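Local atomic coordinates of DegV family protein (Thermus thermophilus, PDB entry 2DT8), a protein that binds fatty acids and a zinc ion, though its role in the cell is not established. Residues S11-D16 and M124-A129; G22-P27 and A70-E75. All blocks are in the same frame, centred on the assembly; numbering follows the deposited sequence.

Interaction 1 (S11-D16 and M124-A129); sequences SDLPQD and MMVLRA
Leu-13 carries this contact: its two methyls reach neighbouring residues of one helix, Val-126 and Leu-127, and it buries more surface here than either of them. CD1 of Leu-13 sits 4.0 Å from Val-126 CG1, the two side chains meeting at a slant. CD2 goes to the other partner, 3.8 Å from Leu-127 CD1 and equally close to its CG, so it rests against the branch point of that leucine as well as a methyl. Here the two side chains run past one another in opposite senses.

On the helix, Val-126 turns directly at Leu-13, whereas Leu-127 leaves the backbone at a tangent and only its outer carbons come in. With chi1 at 169°, Val-126 has CG1 anti to its own N, and it is this methyl that meets the leucine. The contact is entirely apolar; Ser-11 and Asp-12 spend their side-chain oxygens elsewhere. Asp-12, for instance, is held by Trp-40, Ser-119 and Gly-261, which pins the loop just before Leu-13.

This is plain packing, away from the zinc site. It sets the turn between strand 3-8 and the short helix 15-18, with Pro-14 as N-cap, against helix 120-135, whose two selenomethionines face different neighbours, Met-125 packing on helix 139-151 and Met-124 touching strands 225-231 and 273-279.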
# COMPACT_ATOMS: atom_id res chain seq x y z
N SER A 11 -4.49 -2.99 -0.42
CA SER A 11 -3.70 -3.21 0.80
C SER A 11 -2.69 -4.34 0.52
O SER A 11 -1.78 -4.58 1.31
CB SER A 11 -4.61 -3.55 1.98
OG SER A 11 -5.48 -4.63 1.70
N ASP A 12 -2.88 -5.04 -0.60
CA ASP A 12 -1.96 -6.09 -1.05
C ASP A 12 -1.53 -7.12 -0.00
O ASP A 12 -0.36 -7.52 0.06
CB ASP A 12 -0.70 -5.44 -1.65
CG ASP A 12 -0.98 -4.67 -2.95
OD1 ASP A 12 -2.07 -4.88 -3.54
OD2 ASP A 12 -0.12 -3.87 -3.38
N LEU A 13 -2.49 -7.58 0.80
CA LEU A 13 -2.21 -8.58 1.82
C LEU A 13 -2.26 -9.99 1.25
O LEU A 13 -3.14 -10.29 0.46
CB LEU A 13 -3.26 -8.49 2.93
CG LEU A 13 -3.11 -7.32 3.90
CD1 LEU A 13 -4.39 -7.15 4.70
CD2 LEU A 13 -1.92 -7.58 4.80
N PRO A 14 -1.32 -10.86 1.65
CA PRO A 14 -1.32 -12.23 1.14
C PRO A 14 -2.63 -12.87 1.61
O PRO A 14 -3.22 -12.47 2.61
CB PRO A 14 -0.14 -12.87 1.85
CG PRO A 14 0.75 -11.72 2.18
CD PRO A 14 -0.18 -10.61 2.54
N GLN A 15 -3.06 -13.86 0.81
CA GLN A 15 -4.28 -14.55 1.18
C GLN A 15 -4.20 -15.34 2.49
O GLN A 15 -5.18 -15.55 3.18
CB GLN A 15 -4.58 -15.62 0.08
CG GLN A 15 -5.86 -16.47 0.23
CD GLN A 15 -5.82 -17.51 1.36
OE1 GLN A 15 -4.78 -18.15 1.62
NE2 GLN A 15 -6.97 -17.72 2.00
N ASP A 16 -2.95 -15.77 2.76
CA ASP A 16 -2.76 -16.51 3.99
C ASP A 16 -2.80 -15.78 5.34
O ASP A 16 -2.59 -16.35 6.40
CB ASP A 16 -1.40 -17.09 3.86
CG ASP A 16 -0.32 -16.04 3.81
OD1 ASP A 16 -0.38 -15.08 4.60
OD2 ASP A 16 0.60 -16.17 2.97
N MSE A 124 -0.10 -3.34 6.45
CA MSE A 124 0.56 -3.48 7.76
C MSE A 124 -0.28 -2.85 8.86
O MSE A 124 -0.27 -3.33 9.99
CB MSE A 124 1.95 -2.85 7.76
CG MSE A 124 1.96 -1.35 7.70
SE MSE A 124 3.75 -0.69 7.42
CE MSE A 124 3.41 1.16 7.85
N MSE A 125 -1.01 -1.79 8.53
CA MSE A 125 -1.87 -1.15 9.53
C MSE A 125 -3.09 -2.03 9.80
O MSE A 125 -3.57 -2.12 10.93
CB MSE A 125 -2.28 0.25 9.07
CG MSE A 125 -1.09 1.16 8.91
SE MSE A 125 -1.59 2.99 8.70
CE MSE A 125 0.03 3.69 7.97
N VAL A 126 -3.59 -2.70 8.76
CA VAL A 126 -4.71 -3.61 8.94
C VAL A 126 -4.27 -4.74 9.88
O VAL A 126 -4.98 -5.10 10.81
CB VAL A 126 -5.16 -4.21 7.58
CG1 VAL A 126 -6.13 -5.35 7.79
CG2 VAL A 126 -5.78 -3.14 6.74
N LEU A 127 -3.07 -5.27 9.64
CA LEU A 127 -2.55 -6.34 10.48
C LEU A 127 -2.33 -5.87 11.92
O LEU A 127 -2.60 -6.61 12.86
CB LEU A 127 -1.25 -6.88 9.89
CG LEU A 127 -1.39 -7.59 8.54
CD1 LEU A 127 -0.01 -7.96 8.03
CD2 LEU A 127 -2.28 -8.83 8.65
N ARG A 128 -1.85 -4.64 12.10
CA ARG A 128 -1.61 -4.13 13.45
C ARG A 128 -2.95 -3.96 14.18
O ARG A 128 -3.07 -4.30 15.36
CB ARG A 128 -0.87 -2.79 13.39
CG ARG A 128 -0.63 -2.14 14.75
CD ARG A 128 0.14 -3.03 15.70
NE ARG A 128 0.56 -2.26 16.88
CZ ARG A 128 0.94 -2.81 18.03
NH1 ARG A 128 0.94 -4.12 18.18
NH2 ARG A 128 1.30 -2.03 19.05
N ALA A 129 -3.95 -3.44 13.47
CA ALA A 129 -5.27 -3.27 14.08
C ALA A 129 -5.84 -4.63 14.48
O ALA A 129 -6.38 -4.80 15.58
CB ALA A 129 -6.22 -2.58 13.08

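Interaction 2 (G22-P27 and A70-E75); sequences GVRVVP and ARVYRE
Strand 24-26 and helix 70-75 run nearly antiparallel, at 165°, with their axes 9.4 Å apart: the helix-on-sheet packing of a layered alpha/beta fold. The CA atoms of Val-26 and Val-72 make the closest backbone approach, at 7.5 Å. Gly-22, with its positive phi, is the C-prime residue of a Schellman motif that ends the preceding helix just before the strand.

Arg-24 and Val-26, two apart on the strand, both point at the helix, and Val-72 comes down over the pair. Its two methyls divide the work. CG2 of Val-72 lies 3.9 Å from Val-26 CG2, the two valines meeting at an angle, while CG1 lies 4.0 Å from Arg-24 CB, the aliphatic base of the arginine. Val-6 of strand 3-8 touches both valines, and Phe-69 packs on Val-26, so the apolar patch spans two adjacent parallel strands and about one turn of helix. The same helix carries Glu-67, a zinc ligand, near its N-terminal end.

Toward solvent the contact becomes polar. Arg-24 is extended from CG to NE (chi2 -176°), which carries its guanidinium along the helix to Glu-75, where NH1 packs 3.8 Å from CB of that residue. The guanidinium and carboxylate planes are turned 59° apart and the charges stop short of a salt bridge, so their attraction is probably modest. A single water spans the gap instead, accepting from Arg-24 NH1 at 2.9 Å and donating to Glu-75 OE1 at 3.0 Å.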
# COMPACT_ATOMS: atom_id res chain seq x y z
N GLY A 22 -10.10 -12.84 9.16
CA GLY A 22 -11.43 -12.26 9.06
C GLY A 22 -11.45 -10.86 8.48
O GLY A 22 -12.39 -10.10 8.71
N VAL A 23 -10.41 -10.51 7.73
CA VAL A 23 -10.34 -9.20 7.10
C VAL A 23 -11.14 -9.31 5.80
O VAL A 23 -10.87 -10.19 4.99
CB VAL A 23 -8.89 -8.81 6.78
CG1 VAL A 23 -8.85 -7.54 5.94
CG2 VAL A 23 -8.10 -8.64 8.08
N ARG A 24 -12.12 -8.44 5.62
CA ARG A 24 -12.92 -8.47 4.40
C ARG A 24 -12.30 -7.50 3.41
O ARG A 24 -11.86 -6.41 3.78
CB ARG A 24 -14.37 -8.12 4.73
CG ARG A 24 -14.94 -9.09 5.76
CD ARG A 24 -16.40 -8.86 6.05
NE ARG A 24 -16.87 -9.81 7.06
CZ ARG A 24 -18.04 -10.43 7.01
NH1 ARG A 24 -18.86 -10.22 5.99
NH2 ARG A 24 -18.38 -11.28 7.97
N VAL A 25 -12.26 -7.89 2.14
CA VAL A 25 -11.64 -7.06 1.13
C VAL A 25 -12.58 -6.64 0.01
O VAL A 25 -13.24 -7.46 -0.61
CB VAL A 25 -10.43 -7.80 0.51
CG1 VAL A 25 -9.71 -6.89 -0.49
CG2 VAL A 25 -9.47 -8.23 1.61
N VAL A 26 -12.63 -5.33 -0.23
CA VAL A 26 -13.46 -4.76 -1.29
C VAL A 26 -12.49 -4.54 -2.45
O VAL A 26 -11.51 -3.81 -2.32
CB VAL A 26 -14.06 -3.42 -0.84
CG1 VAL A 26 -14.86 -2.81 -1.97
CG2 VAL A 26 -14.94 -3.63 0.41
N PRO A 27 -12.75 -5.17 -3.60
CA PRO A 27 -11.84 -5.00 -4.74
C PRO A 27 -11.89 -3.71 -5.53
O PRO A 27 -12.93 -3.07 -5.62
CB PRO A 27 -12.19 -6.19 -5.63
CG PRO A 27 -13.66 -6.33 -5.42
CD PRO A 27 -13.81 -6.15 -3.91
N ALA A 70 -21.20 -0.80 0.75
CA ALA A 70 -22.39 -1.03 1.56
C ALA A 70 -22.75 -2.50 1.71
O ALA A 70 -23.16 -2.94 2.78
CB ALA A 70 -23.57 -0.25 0.99
N ARG A 71 -22.65 -3.30 0.59
CA ARG A 71 -22.90 -4.74 0.68
C ARG A 71 -21.97 -5.39 1.70
O ARG A 71 -22.40 -6.23 2.49
CB ARG A 71 -22.72 -5.41 -0.68
CG ARG A 71 -22.92 -6.93 -0.65
CD ARG A 71 -22.71 -7.59 -2.02
NE ARG A 71 -22.12 -6.69 -3.02
CZ ARG A 71 -22.77 -5.66 -3.57
NH1 ARG A 71 -24.07 -5.51 -3.35
NH2 ARG A 71 -22.12 -4.79 -4.32
N VAL A 72 -20.71 -5.06 1.70
CA VAL A 72 -19.75 -5.65 2.62
C VAL A 72 -20.05 -5.19 4.05
O VAL A 72 -20.07 -6.01 4.97
CB VAL A 72 -18.31 -5.29 2.18
CG1 VAL A 72 -17.30 -5.79 3.20
CG2 VAL A 72 -18.02 -5.95 0.82
N TYR A 73 -20.33 -3.90 4.26
CA TYR A 73 -20.62 -3.42 5.60
C TYR A 73 -21.87 -4.10 6.15
O TYR A 73 -21.89 -4.53 7.31
CB TYR A 73 -20.83 -1.90 5.63
CG TYR A 73 -19.60 -1.06 5.31
CD1 TYR A 73 -18.31 -1.60 5.42
CD2 TYR A 73 -19.73 0.27 4.93
CE1 TYR A 73 -17.19 -0.82 5.16
CE2 TYR A 73 -18.61 1.06 4.68
CZ TYR A 73 -17.34 0.51 4.79
OH TYR A 73 -16.24 1.29 4.53
N ARG A 74 -22.89 -4.26 5.37
CA ARG A 74 -24.17 -4.84 5.77
C ARG A 74 -23.98 -6.30 6.19
O ARG A 74 -24.56 -6.77 7.17
CB ARG A 74 -25.17 -4.77 4.61
CG ARG A 74 -26.49 -5.45 4.93
CD ARG A 74 -27.59 -5.09 3.92
NE ARG A 74 -27.17 -5.29 2.54
CZ ARG A 74 -26.77 -4.31 1.73
NH1 ARG A 74 -26.79 -3.04 2.14
NH2 ARG A 74 -26.35 -4.60 0.50
N GLU A 75 -23.11 -6.97 5.42
CA GLU A 75 -22.90 -8.37 5.70
C GLU A 75 -22.07 -8.55 6.99
O GLU A 75 -22.33 -9.41 7.83
CB GLU A 75 -22.14 -9.04 4.52
CG GLU A 75 -23.03 -9.25 3.30
CD GLU A 75 -22.27 -9.71 2.08
OE1 GLU A 75 -21.03 -9.54 2.03
OE2 GLU A 75 -22.91 -10.23 1.14
O HOH W 1 -18.35 -9.39 3.27

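From the N terminus, the chain leaves strand 3-8, passes through residues 11-16, opening interaction 1, and takes the short helix 15-18 into strand 24-32, where interaction 2 opens. Interaction 2 closes first, at helix 66-76, after 42 intervening residues; interaction 1 closes only at helix 120-135. The smaller loop is thus nested wholly inside the larger, and the two do not cross. The contacts themselves touch: Val-23 CG2 is 3.8 Å from Val-126 CG1. Because Val-23 and Arg-24 point to opposite sides of the chain, residues 22-27 meet helix 120-135 on one side and helix 66-76 on the other, tying both to the sheet.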